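Local coordinates for putative cell surface protein, similar to internalin proteins (Listeria monocytogenes EGD-e, PDB 5KZS) that is of unknown function but, as an internalin-like leucine-rich-repeat protein of the cell surface, probably mediates protein-protein contacts, at residues N221-H226 with I240-G245. Residues are numbered along the deposited sequence; the frame is centred on the assembly and turned at random.
Sequences NLDYNH and IENQSG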
ATOM      1  N   ASN A 221       7.414   6.206   2.712  1.00 73.18           N
ATOM      2  CA  ASN A 221       6.264   6.878   3.273  1.00 73.84           C
ATOM      3  C   ASN A 221       5.783   6.127   4.508  1.00 73.97           C
ATOM      4  O   ASN A 221       5.301   4.998   4.396  1.00 74.65           O
ATOM      5  CB  ASN A 221       5.155   6.981   2.238  1.00 74.53           C
ATOM      6  CG  ASN A 221       4.048   7.925   2.659  1.00 75.85           C
ATOM      7  OD1 ASN A 221       3.843   8.168   3.854  1.00 77.07           O
ATOM      8  ND2 ASN A 221       3.326   8.471   1.679  1.00 75.52           N
ATOM      9  N   LEU A 222       5.920   6.760   5.675  1.00 72.39           N
ATOM     10  CA  LEU A 222       5.437   6.188   6.924  1.00 72.32           C
ATOM     11  C   LEU A 222       4.275   6.942   7.565  1.00 72.09           C
ATOM     12  O   LEU A 222       3.915   6.643   8.698  1.00 72.91           O
ATOM     13  CB  LEU A 222       6.597   6.088   7.906  1.00 74.47           C
ATOM     14  CG  LEU A 222       7.805   5.290   7.413  1.00 75.62           C
ATOM     15  CD1 LEU A 222       8.879   5.252   8.482  1.00 76.53           C
ATOM     16  CD2 LEU A 222       7.413   3.873   7.032  1.00 76.52           C
ATOM     17  N   ASP A 223       3.673   7.888   6.839  1.00 71.82           N
ATOM     18  CA  ASP A 223       2.537   8.680   7.329  1.00 72.36           C
ATOM     19  C   ASP A 223       1.438   7.796   7.931  1.00 71.99           C
ATOM     20  O   ASP A 223       1.219   6.711   7.473  1.00 72.93           O
ATOM     21  CB  ASP A 223       1.960   9.517   6.171  1.00 74.26           C
ATOM     22  CG  ASP A 223       1.298  10.828   6.627  1.00 76.59           C
ATOM     23  OD1 ASP A 223       1.819  11.491   7.555  1.00 79.67           O
ATOM     24  OD2 ASP A 223       0.265  11.220   6.027  1.00 76.92           O
ATOM     25  N   TYR A 224       0.774   8.259   8.979  1.00 74.34           N
ATOM     26  CA  TYR A 224      -0.318   7.524   9.638  1.00 75.52           C
ATOM     27  C   TYR A 224       0.036   6.104  10.108  1.00 76.44           C
ATOM     28  O   TYR A 224      -0.660   5.131   9.813  1.00 80.19           O
ATOM     29  CB  TYR A 224      -1.549   7.507   8.738  1.00 76.36           C
ATOM     30  CG  TYR A 224      -2.278   8.815   8.649  1.00 76.82           C
ATOM     31  CD1 TYR A 224      -3.049   9.263   9.718  1.00 78.30           C
ATOM     32  CD2 TYR A 224      -2.242   9.586   7.486  1.00 77.10           C
ATOM     33  CE1 TYR A 224      -3.751  10.454   9.647  1.00 79.63           C
ATOM     34  CE2 TYR A 224      -2.947  10.781   7.399  1.00 77.95           C
ATOM     35  CZ  TYR A 224      -3.700  11.212   8.484  1.00 79.67           C
ATOM     36  OH  TYR A 224      -4.401  12.396   8.436  1.00 81.66           O
ATOM     37  N   ASN A 225       1.142   6.004  10.828  1.00 76.08           N
ATOM     38  CA  ASN A 225       1.562   4.792  11.531  1.00 76.35           C
ATOM     39  C   ASN A 225       1.774   5.157  13.025  1.00 77.86           C
ATOM     40  O   ASN A 225       1.461   6.288  13.446  1.00 75.96           O
ATOM     41  CB  ASN A 225       2.832   4.236  10.867  1.00 75.55           C
ATOM     42  CG  ASN A 225       2.528   3.391   9.631  1.00 76.64           C
ATOM     43  OD1 ASN A 225       2.083   2.248   9.744  1.00 74.55           O
ATOM     44  ND2 ASN A 225       2.773   3.948   8.448  1.00 76.84           N
ATOM     45  N   HIS A 226       2.293   4.227  13.826  1.00 77.81           N
ATOM     46  CA  HIS A 226       2.391   4.447  15.263  1.00 79.73           C
ATOM     47  C   HIS A 226       3.800   4.265  15.818  1.00 80.37           C
ATOM     48  O   HIS A 226       3.975   3.687  16.891  1.00 80.25           O
ATOM     49  CB  HIS A 226       1.404   3.512  15.974  1.00 81.87           C
ATOM     50  CG  HIS A 226       0.052   3.452  15.328  1.00 81.74           C
ATOM     51  ND1 HIS A 226      -0.932   4.392  15.552  1.00 83.03           N
ATOM     52  CD2 HIS A 226      -0.477   2.558  14.464  1.00 81.39           C
ATOM     53  CE1 HIS A 226      -2.005   4.083  14.848  1.00 82.26           C
ATOM     54  NE2 HIS A 226      -1.756   2.974  14.181  1.00 81.54           N
ATOM     55  N   ILE A 240       7.035  11.779   7.111  1.00 76.74           N
ATOM     56  CA  ILE A 240       5.935  11.668   8.060  1.00 77.64           C
ATOM     57  C   ILE A 240       5.446  13.078   8.293  1.00 76.74           C
ATOM     58  O   ILE A 240       6.253  14.000   8.431  1.00 76.30           O
ATOM     59  CB  ILE A 240       6.379  11.049   9.413  1.00 79.79           C
ATOM     60  CG1 ILE A 240       6.755   9.578   9.219  1.00 78.91           C
ATOM     61  CG2 ILE A 240       5.294  11.206  10.491  1.00 80.19           C
ATOM     62  CD1 ILE A 240       7.432   8.949  10.408  1.00 79.78           C
ATOM     63  N   GLU A 241       4.130  13.227   8.279  1.00 75.82           N
ATOM     64  CA  GLU A 241       3.469  14.407   8.816  1.00 78.84           C
ATOM     65  C   GLU A 241       2.519  14.065   9.948  1.00 78.09           C
ATOM     66  O   GLU A 241       2.366  14.853  10.877  1.00 79.89           O
ATOM     67  CB  GLU A 241       2.735  15.167   7.713  1.00 80.97           C
ATOM     68  CG  GLU A 241       3.713  15.814   6.737  1.00 84.16           C
ATOM     69  CD  GLU A 241       3.090  16.845   5.800  1.00 84.77           C
ATOM     70  OE1 GLU A 241       2.022  16.578   5.198  1.00 81.80           O
ATOM     71  OE2 GLU A 241       3.708  17.922   5.657  1.00 88.63           O
ATOM     72  N   ASN A 242       1.875  12.909   9.871  1.00 73.88           N
ATOM     73  CA  ASN A 242       0.981  12.461  10.922  1.00 74.02           C
ATOM     74  C   ASN A 242       1.452  11.126  11.504  1.00 73.83           C
ATOM     75  O   ASN A 242       2.025  10.298  10.794  1.00 74.17           O
ATOM     76  CB  ASN A 242      -0.423  12.317  10.374  1.00 75.58           C
ATOM     77  CG  ASN A 242      -0.822  13.488   9.496  1.00 76.58           C
ATOM     78  OD1 ASN A 242      -1.025  14.597   9.987  1.00 77.44           O
ATOM     79  ND2 ASN A 242      -0.922  13.251   8.194  1.00 75.46           N
ATOM     80  N   GLN A 243       1.197  10.932  12.791  1.00 72.34           N
ATOM     81  CA  GLN A 243       1.645   9.744  13.516  1.00 73.50           C
ATOM     82  C   GLN A 243       0.908   9.737  14.855  1.00 72.77           C
ATOM     83  O   GLN A 243       0.693  10.792  15.448  1.00 72.73           O
ATOM     84  CB  GLN A 243       3.171   9.772  13.707  1.00 71.87           C
ATOM     85  CG  GLN A 243       3.838   8.404  13.804  1.00 73.48           C
ATOM     86  CD  GLN A 243       4.061   7.653  12.478  1.00 74.26           C
ATOM     87  OE1 GLN A 243       4.468   6.483  12.490  1.00 72.48           O
ATOM     88  NE2 GLN A 243       3.840   8.319  11.348  1.00 73.88           N
ATOM     89  N   SER A 244       0.465   8.574  15.303  1.00 73.67           N
ATOM     90  CA  SER A 244      -0.295   8.489  16.550  1.00 75.82           C
ATOM     91  C   SER A 244       0.234   7.309  17.312  1.00 80.26           C
ATOM     92  O   SER A 244       0.329   6.221  16.743  1.00 82.38           O
ATOM     93  CB  SER A 244      -1.802   8.329  16.304  1.00 77.00           C
ATOM     94  OG  SER A 244      -2.165   7.036  15.832  1.00 77.05           O
ATOM     95  N   GLY A 245       0.574   7.506  18.587  1.00 80.37           N
ATOM     96  CA  GLY A 245       1.097   6.412  19.394  1.00 80.66           C
ATOM     97  C   GLY A 245       0.897   6.588  20.871  1.00 80.36           C
ATOM     98  O   GLY A 245       0.173   7.469  21.321  1.00 81.66           O
TER
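Asp223 to His226 of the turn 221-226 run beside 240-245 in the same direction, tied by backbone bonds from Tyr224 N to Asn242 O (3.0 Å) and from Ser244 N to Asn225 O (3.1 Å). Asp223 grips the backbone of the second segment at one end. With CG anti to the backbone N (chi1 -151°), its OD1 accepts two successive amides, Asn242 N at 2.7 Å nearly in line with the C-O bond and Glu241 N from the anti side. The other oxygen, OD2, takes Asn242 ND2 at 3.2 Å on its syn side, with carboxylate and amide planes 42° apart. Asn242 also lies against Tyr224: its CB stands over the centre of the ring, 3.9 Å from the centroid, in a CH-pi contact, while its OD1 turns to the backbone amides of Glu329 and Gly330. Gln243 bends at chi2 (78°) to bring NE2 to Leu222 O (3.1 Å), and Asn225 ND2 reaches that oxygen from the opposite face, so two amide side chains hold one carbonyl. At the far end, ND1 of His226 meets Ser244 O near the ring plane, at an unusually short distance whose exact value is doubtful. Asn225 also bonds Leu199 and Leu204, continuing the asparagine ladder of leucine-rich repeats from the preceding turn, and Phe201 stacks on Tyr224. The contact thereby joins the end of the parallel repeat sheet, just past strands 219-221 and 238-239, to strand 243-252, which opens the following mixed sheet beside strand 331-339, with helix 263-270 packed on Ile240 and Gln243.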